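Local coordinates for protein esterase (Sinorhizobium meliloti 1021, PDB 4TX1) that probably removes acetyl groups from carbohydrate esters as a serine hydrolase of the SGNH family, and may also act on aryl esters, at residues Trp25-Ala29 with Thr30-Arg34; His35-Glu38 with Asp39-Pro42. One frame throughout, in Å; residues are numbered along the deposited sequence.

Interaction 1 (Trp25-Ala29 with Thr30-Arg34); sequences WGYDA and TGSGR
Arg34 lays its guanidinium flat on the indole of Trp25, the two planes only 1° apart and their centres 3.7 Å from each other. CZ sits over the five-membered ring as a cation-pi contact, while CG rests above the six-membered ring, almost on its normal, as a CH-pi contact. An extended arginine chain, with CG anti to its backbone nitrogen (chi1 -165°), is long enough to span both rings. Arg34 NE donates to Trp25 O at 2.8 Å, nearly straight at 165°. Side-on, in the guanidinium plane, Arg34 NH2 reaches the same Trp25 O at 3.2 Å, on a lone pair. One residue thus offers the arginine a flat face and an acceptor at the end of its short helix.

Next comes the beta hairpin of strands 27-28 and 33-34. Asp28 and Gly33 form its hydrogen-bonded pair, with Asp28 N to Gly33 O at 2.9 Å; the extra residue that sets Ser32 beside Gly33 opposite Asp28 is a G1 beta bulge. In the turn Asp28 OD1 takes the backbone N-H of Thr30 N at 3.0 Å, the donor standing above the carboxylate plane; Gly31 N adds weak bonds to both oxygens. A side chain on Gly31 would run into OD2, and at Gly26, where positive phi turns the chain out of the helix, a CB would jam against Trp25 O. Gly33 O lies over one face of the Tyr27 ring, toward its rim, and that ring stacks on His202, part of a probable Ser-His-Asp triad. Thr88 and Ala90 of the second subunit pack on Trp25 and Arg34, respectively. With its charge facing pi density and a carbonyl oxygen, the guanidinium is held against rotation, and the Asp28 carboxylate gives the turn's N-H groups acceptors.

Interaction 2 (His35-Glu38 with Asp39-Pro42); sequences HALE and DRWP
A short 3-10 turn leads into helix 41-49 here, with Arg40 at the N-cap position. Asp39 N donates to Ala36 O at 2.9 Å, and Arg40 N to Leu37 O at 3.2 Å, so two successive turn bonds wind the chain toward the helix. The Arg40 side chain, extended from CG to NE, folds back along this turn. Arg40 NE (2.9 Å) and Arg40 NH2 (3.0 Å) both hold His35 O, with that oxygen in the guanidinium plane. Leu37 CA lies over the centre of one guanidinium face, and the leucine CD1 approaches NH1, giving the flat group an apolar cover. An alanine here has neither NE nor NH2, and the His35 carbonyl would probably be left without its pair of side-chain donors, with Leu37 CA losing the flat group that packs against it. The imidazole of His35 is engaged elsewhere, through NE2 to the Leu203 carbonyl. Asp39, whose short acidic chain can serve two partners, forms a salt bridge with Arg209 through OD1. On its other branch, Asp39 OD2 accepts at 2.7 Å from a water that in turn accepts from Ala36 N at 2.9 Å.

Overall arrangement
Interactions 1 and 2 follow one another along the chain, and both are surface contacts. Each has an arginine clasping a backbone carbonyl with NE and NH2, but the surroundings differ: in interaction 1 the guanidinium lies on an aromatic ring, in interaction 2 against the backbone CA of Leu37. The first closes a hairpin beside the probable triad; the second starts helix 41-49, whose Trp41 and Pro42 reach the central parallel sheet, while His35 and Asp39 touch helix 205-223. Both meet the second subunit, interaction 2 through Leu37 on its Met13. They join where Gly26 O lies 2.7 Å from His35 N, a probable hydrogen bond. A little way off, the like-charged guanidinium groups of Arg34 and Arg40 come close, each held by its own carbonyl.

Interaction 1 (Trp25-Ala29 with Thr30-Arg34)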
ATOM      1  N   TRP A  25      23.574  -5.302 -10.109  1.00 12.16           N
ATOM      2  CA  TRP A  25      23.109  -4.987 -11.470  1.00 12.83           C
ATOM      3  C   TRP A  25      24.329  -4.855 -12.399  1.00 13.29           C
ATOM      4  O   TRP A  25      24.308  -5.332 -13.513  1.00 12.81           O
ATOM      5  CB  TRP A  25      22.316  -3.692 -11.471  1.00 13.35           C
ATOM      6  CG  TRP A  25      21.677  -3.310 -12.766  1.00 12.17           C
ATOM      7  CD1 TRP A  25      20.606  -3.895 -13.301  1.00 12.56           C
ATOM      8  CD2 TRP A  25      22.040  -2.253 -13.638  1.00 12.90           C
ATOM      9  NE1 TRP A  25      20.238  -3.276 -14.458  1.00 13.14           N
ATOM     10  CE2 TRP A  25      21.120  -2.260 -14.703  1.00 12.90           C
ATOM     11  CE3 TRP A  25      23.046  -1.284 -13.623  1.00 13.96           C
ATOM     12  CZ2 TRP A  25      21.159  -1.349 -15.740  1.00 12.68           C
ATOM     13  CZ3 TRP A  25      23.077  -0.327 -14.666  1.00 13.41           C
ATOM     14  CH2 TRP A  25      22.144  -0.387 -15.704  1.00 14.04           C
ATOM     15  N   GLY A  26      25.345  -4.160 -11.910  1.00 13.83           N
ATOM     16  CA  GLY A  26      26.583  -3.915 -12.710  1.00 15.32           C
ATOM     17  C   GLY A  26      26.614  -2.485 -13.279  1.00 15.25           C
ATOM     18  O   GLY A  26      26.702  -2.259 -14.460  1.00 16.42           O
ATOM     19  N   TYR A  27      26.600  -1.500 -12.401  1.00 15.67           N
ATOM     20  CA  TYR A  27      26.648  -0.097 -12.795  1.00 15.06           C
ATOM     21  C   TYR A  27      28.031   0.417 -13.192  1.00 15.39           C
ATOM     22  O   TYR A  27      28.934   0.403 -12.429  1.00 16.39           O
ATOM     23  CB  TYR A  27      26.021   0.826 -11.728  1.00 20.00           C
ATOM     24  CG  TYR A  27      25.714   2.198 -12.249  1.00 20.00           C
ATOM     25  CD1 TYR A  27      24.478   2.500 -12.745  1.00 20.00           C
ATOM     26  CD2 TYR A  27      26.651   3.203 -12.242  1.00 20.00           C
ATOM     27  CE1 TYR A  27      24.203   3.730 -13.277  1.00 20.00           C
ATOM     28  CE2 TYR A  27      26.368   4.445 -12.757  1.00 20.00           C
ATOM     29  CZ  TYR A  27      25.144   4.695 -13.281  1.00 20.00           C
ATOM     30  OH  TYR A  27      24.810   5.899 -13.795  1.00 20.00           O
ATOM     31  N   ASP A  28      28.132   0.891 -14.418  1.00 17.47           N
ATOM     32  CA  ASP A  28      29.427   1.424 -14.992  1.00 16.31           C
ATOM     33  C   ASP A  28      29.333   2.940 -14.874  1.00 16.94           C
ATOM     34  O   ASP A  28      28.634   3.651 -15.644  1.00 18.76           O
ATOM     35  CB  ASP A  28      29.516   1.042 -16.466  1.00 16.54           C
ATOM     36  CG  ASP A  28      30.616   1.819 -17.189  1.00 20.01           C
ATOM     37  OD1 ASP A  28      31.574   2.251 -16.505  1.00 20.12           O
ATOM     38  OD2 ASP A  28      30.454   2.024 -18.395  1.00 23.35           O
ATOM     39  N   ALA A  29      30.045   3.460 -13.922  1.00 16.23           N
ATOM     40  CA  ALA A  29      30.120   4.873 -13.619  1.00 19.34           C
ATOM     41  C   ALA A  29      30.796   5.706 -14.729  1.00 20.47           C
ATOM     42  O   ALA A  29      30.557   6.907 -14.800  1.00 24.20           O
ATOM     43  CB  ALA A  29      30.840   5.050 -12.301  1.00 21.48           C
ATOM     44  N   THR A  30      31.623   5.081 -15.530  1.00 19.61           N
ATOM     45  CA  THR A  30      32.379   5.837 -16.584  1.00 22.44           C
ATOM     46  C   THR A  30      31.466   6.148 -17.722  1.00 25.11           C
ATOM     47  O   THR A  30      31.361   7.320 -18.057  1.00 26.93           O
ATOM     48  CB  THR A  30      33.629   5.109 -17.121  1.00 25.25           C
ATOM     49  OG1 THR A  30      34.579   4.929 -16.042  1.00 22.79           O
ATOM     50  CG2 THR A  30      34.307   5.878 -18.389  1.00 23.88           C
ATOM     51  N   GLY A  31      30.716   5.143 -18.175  1.00 24.41           N
ATOM     52  CA  GLY A  31      29.749   5.273 -19.285  1.00 23.33           C
ATOM     53  C   GLY A  31      28.275   5.513 -18.875  1.00 26.48           C
ATOM     54  O   GLY A  31      27.435   5.738 -19.727  1.00 27.21           O
ATOM     55  N   SER A  32      27.982   5.538 -17.586  1.00 23.52           N
ATOM     56  CA  SER A  32      26.613   5.563 -17.034  1.00 23.90           C
ATOM     57  C   SER A  32      25.745   4.532 -17.740  1.00 23.69           C
ATOM     58  O   SER A  32      24.640   4.853 -18.308  1.00 21.94           O
ATOM     59  CB  SER A  32      25.990   6.953 -17.149  1.00 27.27           C
ATOM     60  OG  SER A  32      26.833   7.914 -16.522  1.00 29.68           O
ATOM     61  N   GLY A  33      26.271   3.322 -17.812  1.00 18.70           N
ATOM     62  CA  GLY A  33      25.531   2.212 -18.384  1.00 17.95           C
ATOM     63  C   GLY A  33      25.748   0.974 -17.543  1.00 15.02           C
ATOM     64  O   GLY A  33      25.997   1.094 -16.343  1.00 15.75           O
ATOM     65  N   ARG A  34      25.622  -0.199 -18.140  1.00 15.29           N
ATOM     66  CA  ARG A  34      25.685  -1.451 -17.416  1.00 14.22           C
ATOM     67  C   ARG A  34      26.931  -2.205 -17.852  1.00 15.13           C
ATOM     68  O   ARG A  34      27.261  -2.200 -19.068  1.00 16.30           O
ATOM     69  CB  ARG A  34      24.467  -2.272 -17.748  1.00 15.07           C
ATOM     70  CG  ARG A  34      24.253  -3.428 -16.791  1.00 14.13           C
ATOM     71  CD  ARG A  34      22.961  -4.219 -16.975  1.00 13.28           C
ATOM     72  NE  ARG A  34      22.746  -5.127 -15.868  1.00 14.25           N
ATOM     73  CZ  ARG A  34      21.803  -6.058 -15.802  1.00 12.62           C
ATOM     74  NH1 ARG A  34      20.877  -6.140 -16.777  1.00 14.93           N
ATOM     75  NH2 ARG A  34      21.772  -6.896 -14.776  1.00 13.52           N
TER

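Interaction 2 (His35-Glu38 with Asp39-Pro42)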
ATOM      1  N   HIS A  35      27.652  -2.786 -16.927  1.00 15.52           N
ATOM      2  CA  HIS A  35      28.767  -3.680 -17.272  1.00 14.68           C
ATOM      3  C   HIS A  35      28.265  -4.803 -18.164  1.00 14.70           C
ATOM      4  O   HIS A  35      27.116  -5.317 -18.026  1.00 14.54           O
ATOM      5  CB  HIS A  35      29.470  -4.269 -15.987  1.00 14.02           C
ATOM      6  CG  HIS A  35      30.102  -3.254 -15.115  1.00 16.07           C
ATOM      7  ND1 HIS A  35      30.963  -2.293 -15.592  1.00 16.63           N
ATOM      8  CD2 HIS A  35      30.068  -3.093 -13.767  1.00 16.37           C
ATOM      9  CE1 HIS A  35      31.359  -1.524 -14.590  1.00 16.87           C
ATOM     10  NE2 HIS A  35      30.869  -2.034 -13.458  1.00 15.28           N
ATOM     11  N   ALA A  36      29.110  -5.299 -19.081  1.00 15.17           N
ATOM     12  CA  ALA A  36      28.809  -6.510 -19.790  1.00 14.81           C
ATOM     13  C   ALA A  36      28.474  -7.648 -18.894  1.00 14.97           C
ATOM     14  O   ALA A  36      28.997  -7.746 -17.781  1.00 16.99           O
ATOM     15  CB  ALA A  36      30.020  -6.864 -20.722  1.00 16.91           C
ATOM     16  N   LEU A  37      27.698  -8.474 -19.381  1.00 17.26           N
ATOM     17  CA  LEU A  37      27.146  -9.652 -18.642  1.00 19.25           C
ATOM     18  C   LEU A  37      28.269 -10.366 -17.989  1.00 20.69           C
ATOM     19  O   LEU A  37      28.217 -10.685 -16.840  1.00 19.21           O
ATOM     20  CB  LEU A  37      26.380 -10.586 -19.582  1.00 20.00           C
ATOM     21  CG  LEU A  37      25.824 -11.868 -18.957  1.00 20.00           C
ATOM     22  CD1 LEU A  37      24.795 -11.540 -17.886  1.00 20.00           C
ATOM     23  CD2 LEU A  37      25.225 -12.772 -20.025  1.00 20.00           C
ATOM     24  N   GLU A  38      29.288 -10.664 -18.800  1.00 20.57           N
ATOM     25  CA  GLU A  38      30.338 -11.476 -18.262  1.00 21.65           C
ATOM     26  C   GLU A  38      31.160 -10.860 -17.179  1.00 20.30           C
ATOM     27  O   GLU A  38      31.796 -11.626 -16.436  1.00 21.79           O
ATOM     28  CB  GLU A  38      31.213 -12.011 -19.410  1.00 23.43           C
ATOM     29  CG  GLU A  38      31.795 -10.850 -20.207  1.00 27.45           C
ATOM     30  CD  GLU A  38      30.982 -10.366 -21.445  1.00 31.92           C
ATOM     31  OE1 GLU A  38      29.671 -10.346 -21.525  1.00 23.46           O
ATOM     32  OE2 GLU A  38      31.717  -9.935 -22.433  1.00 35.57           O
ATOM     33  N   ASP A  39      31.086  -9.540 -16.963  1.00 17.08           N
ATOM     34  CA  ASP A  39      31.775  -8.816 -15.915  1.00 17.87           C
ATOM     35  C   ASP A  39      30.983  -8.611 -14.593  1.00 18.59           C
ATOM     36  O   ASP A  39      31.530  -8.129 -13.607  1.00 19.90           O
ATOM     37  CB  ASP A  39      32.275  -7.465 -16.412  1.00 20.55           C
ATOM     38  CG  ASP A  39      33.267  -7.616 -17.633  1.00 24.77           C
ATOM     39  OD1 ASP A  39      33.912  -8.701 -17.668  1.00 23.29           O
ATOM     40  OD2 ASP A  39      33.315  -6.678 -18.449  1.00 24.32           O
ATOM     41  N   ARG A  40      29.694  -8.966 -14.616  1.00 16.37           N
ATOM     42  CA  ARG A  40      28.870  -8.839 -13.409  1.00 15.71           C
ATOM     43  C   ARG A  40      29.261  -9.959 -12.424  1.00 14.08           C
ATOM     44  O   ARG A  40      29.504 -11.084 -12.832  1.00 16.01           O
ATOM     45  CB  ARG A  40      27.408  -8.893 -13.797  1.00 13.99           C
ATOM     46  CG  ARG A  40      27.067  -7.822 -14.795  1.00 14.48           C
ATOM     47  CD  ARG A  40      25.631  -7.962 -15.360  1.00 15.17           C
ATOM     48  NE  ARG A  40      25.498  -7.212 -16.576  1.00 14.51           N
ATOM     49  CZ  ARG A  40      24.544  -7.377 -17.478  1.00 14.33           C
ATOM     50  NH1 ARG A  40      23.613  -8.301 -17.224  1.00 14.12           N
ATOM     51  NH2 ARG A  40      24.561  -6.721 -18.602  1.00 15.68           N
ATOM     52  N   TRP A  41      29.232  -9.698 -11.126  1.00 13.70           N
ATOM     53  CA  TRP A  41      29.732 -10.667 -10.184  1.00 14.64           C
ATOM     54  C   TRP A  41      29.005 -11.960 -10.125  1.00 16.47           C
ATOM     55  O   TRP A  41      29.593 -13.019 -10.067  1.00 15.36           O
ATOM     56  CB  TRP A  41      29.996 -10.046  -8.828  1.00 15.86           C
ATOM     57  CG  TRP A  41      28.777  -9.753  -7.935  1.00 16.30           C
ATOM     58  CD1 TRP A  41      28.243  -8.527  -7.688  1.00 17.38           C
ATOM     59  CD2 TRP A  41      28.070 -10.690  -7.122  1.00 15.99           C
ATOM     60  NE1 TRP A  41      27.185  -8.649  -6.771  1.00 15.68           N
ATOM     61  CE2 TRP A  41      27.048  -9.961  -6.436  1.00 16.20           C
ATOM     62  CE3 TRP A  41      28.120 -12.081  -6.965  1.00 15.11           C
ATOM     63  CZ2 TRP A  41      26.128 -10.593  -5.569  1.00 17.03           C
ATOM     64  CZ3 TRP A  41      27.219 -12.695  -6.085  1.00 16.04           C
ATOM     65  CH2 TRP A  41      26.253 -11.956  -5.403  1.00 15.57           C
ATOM     66  N   PRO A  42      27.647 -11.956 -10.302  1.00 14.31           N
ATOM     67  CA  PRO A  42      27.002 -13.246 -10.341  1.00 14.81           C
ATOM     68  C   PRO A  42      27.392 -14.133 -11.556  1.00 15.54           C
ATOM     69  O   PRO A  42      27.418 -15.357 -11.462  1.00 17.09           O
ATOM     70  CB  PRO A  42      25.509 -12.901 -10.472  1.00 15.05           C
ATOM     71  CG  PRO A  42      25.446 -11.594  -9.775  1.00 14.45           C
ATOM     72  CD  PRO A  42      26.688 -10.840 -10.295  1.00 14.45           C
TER
HETATM   73  O   HOH W   1      31.933  -4.491 -19.080  1.00 20.13           O